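PDB 7NVH: trehalose monomycolate exporter MmpL3 from Mycobacterium tuberculosis, which probably exports trehalose monomycolate, the mycolic acid carrier for the cell envelope, across the inner membrane as a member of the RND permease clan. Local coordinates for residues G57-R63 and R496-A502; V161-G165 and A436-F440; F644-M649 and G666-T670. All coordinates share one frame; numbering follows the deposited sequence.

Contact 1: residues G57-R63 and R496-A502; sequences GDQVYGR and RAYAVGA
Asp58 and Arg496 meet beside the detergent pocket of the porter region, the extramembrane part of this RND-type transporter, where the end of helix 49-61 lies against the loop between strands 494-495 and 508-514. This helix precedes the first four-stranded sheet in sequence but packs on the second, so it crosses between the two porter subdomains. The main side-chain contact is an offset stack of Tyr61 on Tyr498: the ring planes are only 3° apart, with centroids 4.2 Å from each other. Tyrosine suits both places, giving a broad apolar face while keeping a hydroxyl at its rim. On the edge of the Tyr61 ring lies the carbonyl O of Ala497, near the ring plane. The backbones are tied by a nearly straight hydrogen bond, Ala499 N to Tyr61 O at 3.0 Å (169°). Gly62 is the first residue to leave helical angles, with a positive phi that calls for glycine; a side chain here would also run into Ala499 CB. Arg496 has its CG anti to the backbone N (chi1 -165°) and an extended chain, which carries its methylenes past Tyr61 in the opposite direction, with CD 3.6 Å from Tyr61 CB. Its guanidinium then reaches the last helical turn, one face over Gly57 O. There NH2 forms a salt bridge with Asp58 OD1 at 3.5 Å, the carboxylate and guanidinium planes almost perpendicular. The other carboxylate oxygen, OD2, makes a weak hydrogen bond to the bound lauryl maltose neopentyl glycol. Arg496 NH2 also gives Gly62 O a weak, bent hydrogen bond of 3.0 Å.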
loop_
_atom_site.group_PDB
_atom_site.type_symbol
_atom_site.label_atom_id
_atom_site.label_comp_id
_atom_site.label_asym_id
_atom_site.label_seq_id
_atom_site.Cartn_x
_atom_site.Cartn_y
_atom_site.Cartn_z
ATOM N N GLY A 57 -28.320 5.577 -5.336
ATOM C CA GLY A 57 -28.843 4.389 -5.986
ATOM C C GLY A 57 -29.080 3.252 -5.014
ATOM O O GLY A 57 -30.122 2.593 -5.056
ATOM N N ASP A 58 -28.122 3.010 -4.119
ATOM C CA ASP A 58 -28.301 1.970 -3.114
ATOM C C ASP A 58 -29.455 2.290 -2.174
ATOM O O ASP A 58 -30.212 1.393 -1.791
ATOM C CB ASP A 58 -27.011 1.776 -2.317
ATOM C CG ASP A 58 -25.936 1.064 -3.112
ATOM O OD1 ASP A 58 -26.281 0.335 -4.063
ATOM O OD2 ASP A 58 -24.743 1.233 -2.781
ATOM N N GLN A 59 -29.603 3.558 -1.788
ATOM C CA GLN A 59 -30.653 3.931 -0.847
ATOM C C GLN A 59 -32.035 3.778 -1.466
ATOM O O GLN A 59 -32.941 3.200 -0.857
ATOM C CB GLN A 59 -30.443 5.368 -0.372
ATOM C CG GLN A 59 -29.411 5.522 0.724
ATOM C CD GLN A 59 -29.123 6.973 1.037
ATOM O OE1 GLN A 59 -29.755 7.875 0.487
ATOM N NE2 GLN A 59 -28.165 7.208 1.924
ATOM N N VAL A 60 -32.219 4.295 -2.677
ATOM C CA VAL A 60 -33.553 4.368 -3.261
ATOM C C VAL A 60 -33.923 3.086 -3.991
ATOM O O VAL A 60 -35.039 2.585 -3.848
ATOM C CB VAL A 60 -33.649 5.589 -4.193
ATOM C CG1 VAL A 60 -34.987 5.605 -4.903
ATOM C CG2 VAL A 60 -33.446 6.866 -3.405
ATOM N N TYR A 61 -33.006 2.534 -4.778
ATOM C CA TYR A 61 -33.306 1.395 -5.631
ATOM C C TYR A 61 -32.878 0.065 -5.031
ATOM O O TYR A 61 -33.093 -0.976 -5.656
ATOM C CB TYR A 61 -32.647 1.583 -6.997
ATOM C CG TYR A 61 -33.515 2.319 -7.983
ATOM C CD1 TYR A 61 -33.674 3.690 -7.906
ATOM C CD2 TYR A 61 -34.182 1.641 -8.986
ATOM C CE1 TYR A 61 -34.467 4.364 -8.801
ATOM C CE2 TYR A 61 -34.976 2.306 -9.887
ATOM C CZ TYR A 61 -35.116 3.667 -9.790
ATOM O OH TYR A 61 -35.911 4.330 -10.691
ATOM N N GLY A 62 -32.285 0.067 -3.844
ATOM C CA GLY A 62 -31.866 -1.172 -3.226
ATOM C C GLY A 62 -30.551 -1.687 -3.768
ATOM O O GLY A 62 -30.221 -1.463 -4.935
ATOM N N ARG A 63 -29.793 -2.381 -2.927
ATOM C CA ARG A 63 -28.495 -2.893 -3.333
ATOM C C ARG A 63 -28.652 -3.997 -4.371
ATOM O O ARG A 63 -29.592 -4.794 -4.327
ATOM C CB ARG A 63 -27.737 -3.416 -2.116
ATOM C CG ARG A 63 -26.292 -3.766 -2.380
ATOM C CD ARG A 63 -25.612 -4.220 -1.107
ATOM N NE ARG A 63 -25.262 -3.092 -0.253
ATOM C CZ ARG A 63 -24.098 -2.456 -0.305
ATOM N NH1 ARG A 63 -23.173 -2.839 -1.172
ATOM N NH2 ARG A 63 -23.859 -1.437 0.507
ATOM N N ARG A 496 -33.068 1.428 -13.525
ATOM C CA ARG A 496 -32.519 0.437 -12.616
ATOM C C ARG A 496 -33.636 -0.426 -12.033
ATOM O O ARG A 496 -34.808 -0.044 -12.009
ATOM C CB ARG A 496 -31.735 1.127 -11.503
ATOM C CG ARG A 496 -30.816 0.235 -10.698
ATOM C CD ARG A 496 -30.221 1.016 -9.545
ATOM N NE ARG A 496 -29.722 0.158 -8.479
ATOM C CZ ARG A 496 -28.553 0.331 -7.876
ATOM N NH1 ARG A 496 -27.765 1.333 -8.233
ATOM N NH2 ARG A 496 -28.172 -0.494 -6.914
ATOM N N ALA A 497 -33.258 -1.612 -11.568
ATOM C CA ALA A 497 -34.210 -2.560 -11.013
ATOM C C ALA A 497 -34.372 -2.337 -9.517
ATOM O O ALA A 497 -33.395 -2.101 -8.801
ATOM C CB ALA A 497 -33.759 -3.995 -11.280
ATOM N N TYR A 498 -35.615 -2.415 -9.050
ATOM C CA TYR A 498 -35.915 -2.245 -7.635
ATOM C C TYR A 498 -35.603 -3.538 -6.894
ATOM O O TYR A 498 -36.223 -4.574 -7.154
ATOM C CB TYR A 498 -37.378 -1.853 -7.450
ATOM C CG TYR A 498 -37.641 -0.376 -7.618
ATOM C CD1 TYR A 498 -38.459 0.090 -8.634
ATOM C CD2 TYR A 498 -37.075 0.551 -6.758
ATOM C CE1 TYR A 498 -38.703 1.438 -8.792
ATOM C CE2 TYR A 498 -37.314 1.900 -6.909
ATOM C CZ TYR A 498 -38.128 2.338 -7.928
ATOM O OH TYR A 498 -38.369 3.682 -8.082
ATOM N N ALA A 499 -34.648 -3.480 -5.972
ATOM C CA ALA A 499 -34.221 -4.653 -5.228
ATOM C C ALA A 499 -35.040 -4.782 -3.945
ATOM O O ALA A 499 -36.044 -4.093 -3.750
ATOM C CB ALA A 499 -32.724 -4.581 -4.945
ATOM N N VAL A 500 -34.614 -5.678 -3.054
ATOM C CA VAL A 500 -35.396 -5.974 -1.857
ATOM C C VAL A 500 -35.306 -4.833 -0.847
ATOM O O VAL A 500 -36.312 -4.432 -0.252
ATOM C CB VAL A 500 -34.956 -7.319 -1.248
ATOM C CG1 VAL A 500 -35.266 -8.452 -2.211
ATOM C CG2 VAL A 500 -33.472 -7.309 -0.922
ATOM N N GLY A 501 -34.108 -4.292 -0.638
ATOM C CA GLY A 501 -33.923 -3.253 0.356
ATOM C C GLY A 501 -34.075 -1.858 -0.211
ATOM O O GLY A 501 -33.276 -0.967 0.086
ATOM N N ALA A 502 -35.106 -1.658 -1.022
ATOM C CA ALA A 502 -35.292 -0.419 -1.759
ATOM C C ALA A 502 -36.331 0.452 -1.070
ATOM O O ALA A 502 -37.455 0.006 -0.819
ATOM C CB ALA A 502 -35.723 -0.705 -3.198
#

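Contact 2: residues V161-G165 and A436-F440; sequences VKLAG and AQEEF. With AV0 (Lauryl Maltose Neopentyl Glycol), chain B.
Ala164, Gln437 and Ala436 carry the crossing of edge strand 162-164 over helix 434-443, a sheet-on-helix packing of the porter region. The helix precedes the second four-stranded sheet in sequence, yet here it lies on the first, where Phe440 also touches Ile72 of the neighbouring strand 70-74. Strand and helix axes run nearly at right angles (85°) and approach to 7.8 Å, a separation that small side chains suit. Ala164 points its methyl at the helix, with CB 4.0 Å from Gln437 CA and Phe440 CB a little farther along the same surface. Ala436 answers from the helix: its CB lies 3.5 Å from Leu163 O, so that a methyl rests against strand backbone while Leu163 sets its CB away from the helix. Gln437 adds the polar part. Its CG is anti to the backbone N (chi1 -180°), and a bend at chi2 swings the amide toward the end of the strand. The amide oxygen OE1 then accepts a weak hydrogen bond from Gly165 N at 3.4 Å. Gly165 sits at the N-cap position of helix 166-174, with a positive phi that calls for glycine. The glutamine is long enough to reach the strand end with OE1 while its amide lines an alkyl chain of the bound lauryl maltose neopentyl glycol. Phe440 flanks this chain, its CE2 4.0 Å from ligand CAX, and its ring also meets Phe129 edge-to-face. The amide of Gln437 lies against ligand methylene CBB, OE1 at 3.3 Å and NE2 at 3.4 Å.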
loop_
_atom_site.group_PDB
_atom_site.type_symbol
_atom_site.label_atom_id
_atom_site.label_comp_id
_atom_site.label_asym_id
_atom_site.label_seq_id
_atom_site.Cartn_x
_atom_site.Cartn_y
_atom_site.Cartn_z
ATOM N N VAL A 161 -19.169 -27.969 -8.241
ATOM C CA VAL A 161 -19.582 -26.596 -8.490
ATOM C C VAL A 161 -18.375 -25.662 -8.483
ATOM O O VAL A 161 -17.375 -25.900 -7.793
ATOM C CB VAL A 161 -20.630 -26.158 -7.451
ATOM C CG1 VAL A 161 -19.975 -25.863 -6.114
ATOM C CG2 VAL A 161 -21.394 -24.953 -7.945
ATOM N N LYS A 162 -18.459 -24.603 -9.284
ATOM C CA LYS A 162 -17.419 -23.587 -9.367
ATOM C C LYS A 162 -18.022 -22.242 -8.997
ATOM O O LYS A 162 -18.975 -21.788 -9.638
ATOM C CB LYS A 162 -16.802 -23.534 -10.765
ATOM C CG LYS A 162 -17.113 -24.742 -11.623
ATOM C CD LYS A 162 -15.907 -25.160 -12.446
ATOM C CE LYS A 162 -16.019 -26.611 -12.878
ATOM N NZ LYS A 162 -15.214 -27.510 -12.009
ATOM N N LEU A 163 -17.465 -21.608 -7.973
ATOM C CA LEU A 163 -17.988 -20.345 -7.481
ATOM C C LEU A 163 -17.266 -19.171 -8.125
ATOM O O LEU A 163 -16.046 -19.193 -8.300
ATOM C CB LEU A 163 -17.859 -20.267 -5.961
ATOM C CG LEU A 163 -18.163 -21.558 -5.204
ATOM C CD1 LEU A 163 -17.871 -21.382 -3.726
ATOM C CD2 LEU A 163 -19.604 -21.976 -5.420
ATOM N N ALA A 164 -18.037 -18.149 -8.476
ATOM C CA ALA A 164 -17.501 -16.917 -9.029
ATOM C C ALA A 164 -18.403 -15.775 -8.594
ATOM O O ALA A 164 -19.449 -15.985 -7.977
ATOM C CB ALA A 164 -17.395 -16.983 -10.554
ATOM N N GLY A 165 -17.985 -14.558 -8.908
ATOM C CA GLY A 165 -18.795 -13.403 -8.587
ATOM C C GLY A 165 -18.057 -12.373 -7.764
ATOM O O GLY A 165 -16.833 -12.433 -7.635
ATOM N N ALA A 436 -12.013 -19.505 -12.397
ATOM C CA ALA A 436 -13.459 -19.696 -12.371
ATOM C C ALA A 436 -14.183 -18.480 -12.932
ATOM O O ALA A 436 -15.133 -18.613 -13.710
ATOM C CB ALA A 436 -13.922 -19.990 -10.946
ATOM N N GLN A 437 -13.740 -17.280 -12.552
ATOM C CA GLN A 437 -14.377 -16.070 -13.063
ATOM C C GLN A 437 -14.172 -15.923 -14.567
ATOM O O GLN A 437 -15.091 -15.516 -15.287
ATOM C CB GLN A 437 -13.845 -14.843 -12.329
ATOM C CG GLN A 437 -14.462 -13.548 -12.806
ATOM C CD GLN A 437 -15.755 -13.229 -12.094
ATOM O OE1 GLN A 437 -15.770 -13.003 -10.886
ATOM N NE2 GLN A 437 -16.852 -13.212 -12.839
ATOM N N GLU A 438 -12.974 -16.238 -15.060
ATOM C CA GLU A 438 -12.716 -16.149 -16.492
ATOM C C GLU A 438 -13.541 -17.167 -17.266
ATOM O O GLU A 438 -14.047 -16.866 -18.353
ATOM C CB GLU A 438 -11.227 -16.339 -16.769
ATOM C CG GLU A 438 -10.372 -15.135 -16.421
ATOM C CD GLU A 438 -8.900 -15.482 -16.310
ATOM O OE1 GLU A 438 -8.545 -16.655 -16.551
ATOM O OE2 GLU A 438 -8.097 -14.582 -15.987
ATOM N N GLU A 439 -13.690 -18.378 -16.725
ATOM C CA GLU A 439 -14.549 -19.367 -17.367
ATOM C C GLU A 439 -16.000 -18.910 -17.368
ATOM O O GLU A 439 -16.727 -19.133 -18.341
ATOM C CB GLU A 439 -14.414 -20.718 -16.669
ATOM C CG GLU A 439 -14.825 -21.894 -17.532
ATOM C CD GLU A 439 -15.136 -23.134 -16.719
ATOM O OE1 GLU A 439 -15.640 -22.991 -15.586
ATOM O OE2 GLU A 439 -14.875 -24.251 -17.213
ATOM N N PHE A 440 -16.440 -18.268 -16.285
ATOM C CA PHE A 440 -17.787 -17.710 -16.256
ATOM C C PHE A 440 -17.963 -16.656 -17.339
ATOM O O PHE A 440 -18.976 -16.634 -18.043
ATOM C CB PHE A 440 -18.080 -17.107 -14.883
ATOM C CG PHE A 440 -19.404 -16.408 -14.806
ATOM C CD1 PHE A 440 -20.583 -17.122 -14.892
ATOM C CD2 PHE A 440 -19.469 -15.037 -14.659
ATOM C CE1 PHE A 440 -21.799 -16.481 -14.823
ATOM C CE2 PHE A 440 -20.685 -14.393 -14.593
ATOM C CZ PHE A 440 -21.850 -15.117 -14.676
HETATM C C1 AV0 B . -16.346 -2.445 -4.234
HETATM O O1 AV0 B . -15.300 -3.034 -4.927
HETATM C C2 AV0 B . -15.811 -1.531 -3.149
HETATM O O2 AV0 B . -15.031 -2.306 -2.237
HETATM C C3 AV0 B . -16.925 -0.868 -2.398
HETATM O O3 AV0 B . -16.330 0.137 -1.529
HETATM C C4 AV0 B . -17.941 -0.218 -3.275
HETATM O O4 AV0 B . -19.172 0.012 -2.498
HETATM C C5 AV0 B . -18.338 -1.049 -4.497
HETATM O O5 AV0 B . -17.183 -1.676 -5.187
HETATM C C6 AV0 B . -19.046 -0.166 -5.471
HETATM O O6 AV0 B . -18.445 -0.297 -6.734
HETATM C CAA AV0 B . -6.244 -6.736 0.479
HETATM C CAB AV0 B . -21.741 -11.423 -11.957
HETATM O OAI AV0 B . -16.365 2.895 -1.424
HETATM O OAJ AV0 B . -17.258 -5.888 -17.611
HETATM O OAL AV0 B . -11.612 -2.289 -13.008
HETATM O OAN AV0 B . -16.926 -4.553 -13.514
HETATM O OAP AV0 B . -16.875 -5.644 -10.926
HETATM O OAQ AV0 B . -20.517 4.527 -3.134
HETATM O OAR AV0 B . -14.785 -3.822 -18.644
HETATM O OAS AV0 B . -20.326 3.099 0.203
HETATM O OAT AV0 B . -12.050 -3.378 -17.839
HETATM O OAU AV0 B . -21.313 1.741 -3.041
HETATM O OAV AV0 B . -11.697 -3.389 -15.070
HETATM C CAW AV0 B . -7.647 -6.755 -0.101
HETATM C CAX AV0 B . -20.240 -11.683 -11.618
HETATM C CAY AV0 B . -8.276 -5.378 0.046
HETATM C CAZ AV0 B . -19.554 -10.344 -11.228
HETATM C CBA AV0 B . -9.531 -5.300 -0.825
HETATM C CBB AV0 B . -18.054 -10.607 -10.964
HETATM C CBC AV0 B . -9.178 -5.721 -2.264
HETATM C CBD AV0 B . -17.303 -9.258 -10.730
HETATM C CBE AV0 B . -10.331 -5.298 -3.230
HETATM C CBF AV0 B . -15.966 -9.550 -10.018
HETATM C CBG AV0 B . -11.704 -5.925 -2.735
HETATM C CBH AV0 B . -15.241 -8.194 -9.675
HETATM C CBI AV0 B . -12.892 -5.013 -3.221
HETATM C CBJ AV0 B . -14.672 -8.273 -8.227
HETATM C CBK AV0 B . -13.544 -5.628 -4.538
HETATM C CBL AV0 B . -14.034 -6.896 -7.831
HETATM C CBM AV0 B . -17.530 3.636 -1.144
HETATM C CBN AV0 B . -15.924 -6.271 -17.378
HETATM C CBP AV0 B . -12.896 -2.022 -12.491
HETATM C CBQ AV0 B . -13.304 -4.656 -5.767
HETATM C CBR AV0 B . -15.052 -6.111 -6.936
HETATM C CBS AV0 B . -15.761 -3.826 -6.037
HETATM C CBT AV0 B . -14.227 -3.956 -8.113
HETATM O OBV AV0 B . -15.270 -4.262 -9.059
HETATM O OBX AV0 B . -13.950 -3.321 -10.754
HETATM O OBY AV0 B . -18.477 2.225 -2.874
HETATM O OBZ AV0 B . -14.623 -5.675 -15.419
HETATM O OCB AV0 B . -14.447 -3.555 -14.470
HETATM C CCC AV0 B . -18.447 3.600 -2.328
HETATM C CCD AV0 B . -15.187 -5.151 -16.668
HETATM C CCF AV0 B . -13.598 -3.323 -12.185
HETATM C CCH AV0 B . -15.708 -4.579 -12.690
HETATM C CCJ AV0 B . -14.849 -4.426 -10.376
HETATM C CCL AV0 B . -16.088 -4.489 -11.279
HETATM C CCM AV0 B . -14.574 -4.647 -6.705
HETATM C CCN AV0 B . -19.834 4.115 -1.932
HETATM C CCO AV0 B . -14.124 -4.583 -17.611
HETATM C CCQ AV0 B . -14.829 -3.443 -13.087
HETATM C CCR AV0 B . -19.196 1.310 -1.975
HETATM C CCS AV0 B . -13.730 -4.697 -14.758
HETATM C CCT AV0 B . -20.697 3.139 -1.221
HETATM C CCU AV0 B . -13.151 -3.692 -16.919
HETATM C CCV AV0 B . -20.635 1.763 -1.776
HETATM C CCW AV0 B . -12.603 -4.317 -15.716
#

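Contact 3: residues F644-M649 and G666-T670; sequences FLVSRM and GTAAT
Met649 and Gly666 bring together the long transmembrane helix 624-654 and the short helix 659-669 that follows it, meeting at a helix-helix corner. Their CA atoms are 3.9 Å apart, an approach that suits glycine because it has no side chain to hold the helices off. Met649 CG rests on Gly666 CA at 3.7 Å, and the extended thioether chain runs on beside Thr667, placing CE 3.7 Å from Thr667 CB. From one turn earlier, Leu645 uses a single methyl, CD1, against both threonines: it lies along the Thr667 side chain, nearest to OG1, and reaches Thr670 CG2 at 3.8 Å. The short, beta-branched threonine at 667 fits beside CD1 and CE without keeping the helices apart. No hydrogen bond joins the segments, so the fit rests on van der Waals contact. Arg648 completes the first shell, its CB against Gly666 O at 3.4 Å. Bends at chi2 (-49°) and chi3 (-75°) bring the guanidinium round to Ala669.

Farther out, Arg648 NH2 forms a salt bridge with Glu262 of helix 248-265, which probably helps fix the head group. Phe255 of that helix stacks on Phe644 and touches Thr670, while Leu645 and Met649 face helix 694-726. The corner is thus packed between other helices of the bundle. With Glu262 as its charged partner, the Arg648 guanidinium lays one face over the small methyl of Ala669, with NH2 3.6 Å from Ala669 CB.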
loop_
_atom_site.group_PDB
_atom_site.type_symbol
_atom_site.label_atom_id
_atom_site.label_comp_id
_atom_site.label_asym_id
_atom_site.label_seq_id
_atom_site.Cartn_x
_atom_site.Cartn_y
_atom_site.Cartn_z
ATOM N N PHE A 644 21.233 8.236 6.973
ATOM C CA PHE A 644 22.160 7.282 7.571
ATOM C C PHE A 644 23.561 7.462 7.008
ATOM O O PHE A 644 24.550 7.392 7.746
ATOM C CB PHE A 644 21.674 5.853 7.333
ATOM C CG PHE A 644 20.432 5.498 8.092
ATOM C CD1 PHE A 644 20.222 5.983 9.367
ATOM C CD2 PHE A 644 19.477 4.672 7.529
ATOM C CE1 PHE A 644 19.080 5.658 10.066
ATOM C CE2 PHE A 644 18.333 4.342 8.223
ATOM C CZ PHE A 644 18.136 4.836 9.494
ATOM N N LEU A 645 23.665 7.695 5.700
ATOM C CA LEU A 645 24.975 7.863 5.083
ATOM C C LEU A 645 25.628 9.176 5.496
ATOM O O LEU A 645 26.809 9.198 5.861
ATOM C CB LEU A 645 24.847 7.788 3.564
ATOM C CG LEU A 645 26.149 7.898 2.777
ATOM C CD1 LEU A 645 27.011 6.682 3.036
ATOM C CD2 LEU A 645 25.863 8.048 1.297
ATOM N N VAL A 646 24.881 10.280 5.453
ATOM C CA VAL A 646 25.475 11.602 5.610
ATOM C C VAL A 646 25.609 12.037 7.067
ATOM O O VAL A 646 26.390 12.950 7.359
ATOM C CB VAL A 646 24.665 12.636 4.802
ATOM C CG1 VAL A 646 25.329 14.002 4.818
ATOM C CG2 VAL A 646 24.515 12.171 3.369
ATOM N N SER A 647 24.891 11.404 7.995
ATOM C CA SER A 647 25.041 11.769 9.398
ATOM C C SER A 647 26.447 11.465 9.892
ATOM O O SER A 647 27.029 12.246 10.652
ATOM C CB SER A 647 24.001 11.040 10.243
ATOM O OG SER A 647 22.692 11.418 9.858
ATOM N N ARG A 648 27.013 10.337 9.462
ATOM C CA ARG A 648 28.386 10.016 9.829
ATOM C C ARG A 648 29.363 11.025 9.242
ATOM O O ARG A 648 30.331 11.416 9.901
ATOM C CB ARG A 648 28.732 8.600 9.374
ATOM C CG ARG A 648 27.952 7.515 10.091
ATOM C CD ARG A 648 27.990 7.714 11.594
ATOM N NE ARG A 648 29.278 7.341 12.167
ATOM C CZ ARG A 648 29.641 6.092 12.437
ATOM N NH1 ARG A 648 28.810 5.091 12.188
ATOM N NH2 ARG A 648 30.833 5.844 12.958
ATOM N N MET A 649 29.130 11.458 8.001
ATOM C CA MET A 649 30.001 12.461 7.395
ATOM C C MET A 649 29.925 13.782 8.147
ATOM O O MET A 649 30.951 14.429 8.382
ATOM C CB MET A 649 29.632 12.668 5.927
ATOM C CG MET A 649 29.291 11.403 5.171
ATOM S SD MET A 649 28.937 11.749 3.441
ATOM C CE MET A 649 29.168 10.135 2.713
ATOM N N GLY A 666 32.844 9.021 6.757
ATOM C CA GLY A 666 31.399 8.906 6.837
ATOM C C GLY A 666 30.853 7.704 6.095
ATOM O O GLY A 666 29.996 6.986 6.612
ATOM N N THR A 667 31.339 7.461 4.881
ATOM C CA THR A 667 30.841 6.347 4.086
ATOM C C THR A 667 31.740 5.120 4.132
ATOM O O THR A 667 31.489 4.162 3.397
ATOM C CB THR A 667 30.626 6.773 2.631
ATOM O OG1 THR A 667 29.964 5.720 1.920
ATOM C CG2 THR A 667 31.933 7.057 1.967
ATOM N N ALA A 668 32.777 5.121 4.967
ATOM C CA ALA A 668 33.502 3.895 5.258
ATOM C C ALA A 668 33.115 3.285 6.593
ATOM O O ALA A 668 33.219 2.066 6.756
ATOM C CB ALA A 668 35.012 4.151 5.244
ATOM N N ALA A 669 32.671 4.100 7.550
ATOM C CA ALA A 669 32.225 3.567 8.830
ATOM C C ALA A 669 30.843 2.941 8.739
ATOM O O ALA A 669 30.527 2.037 9.520
ATOM C CB ALA A 669 32.229 4.671 9.886
ATOM N N THR A 670 30.012 3.399 7.806
ATOM C CA THR A 670 28.633 2.944 7.702
ATOM C C THR A 670 28.389 2.054 6.494
ATOM O O THR A 670 27.240 1.686 6.237
ATOM C CB THR A 670 27.683 4.139 7.648
ATOM O OG1 THR A 670 26.338 3.687 7.830
ATOM C CG2 THR A 670 27.784 4.822 6.300
#

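In the fold
Contacts 1 and 2 belong to the porter region and contact 3 to the far end of the helical bundle, on the other side of the chain's centre. The first two form an exchange: in contact 1 a helix of the first half reaches the second sheet, and in contact 2 a helix of the second half reaches the first. Their centres lie 26 Å apart and their nearest atoms about 13 Å, yet both border the same bound detergent, contact 1 near its sugar and contact 2 along an alkyl chain. Contact 3, centred 63 Å from contact 1 and 56 Å from contact 2, instead joins segments only 17 residues apart in sequence.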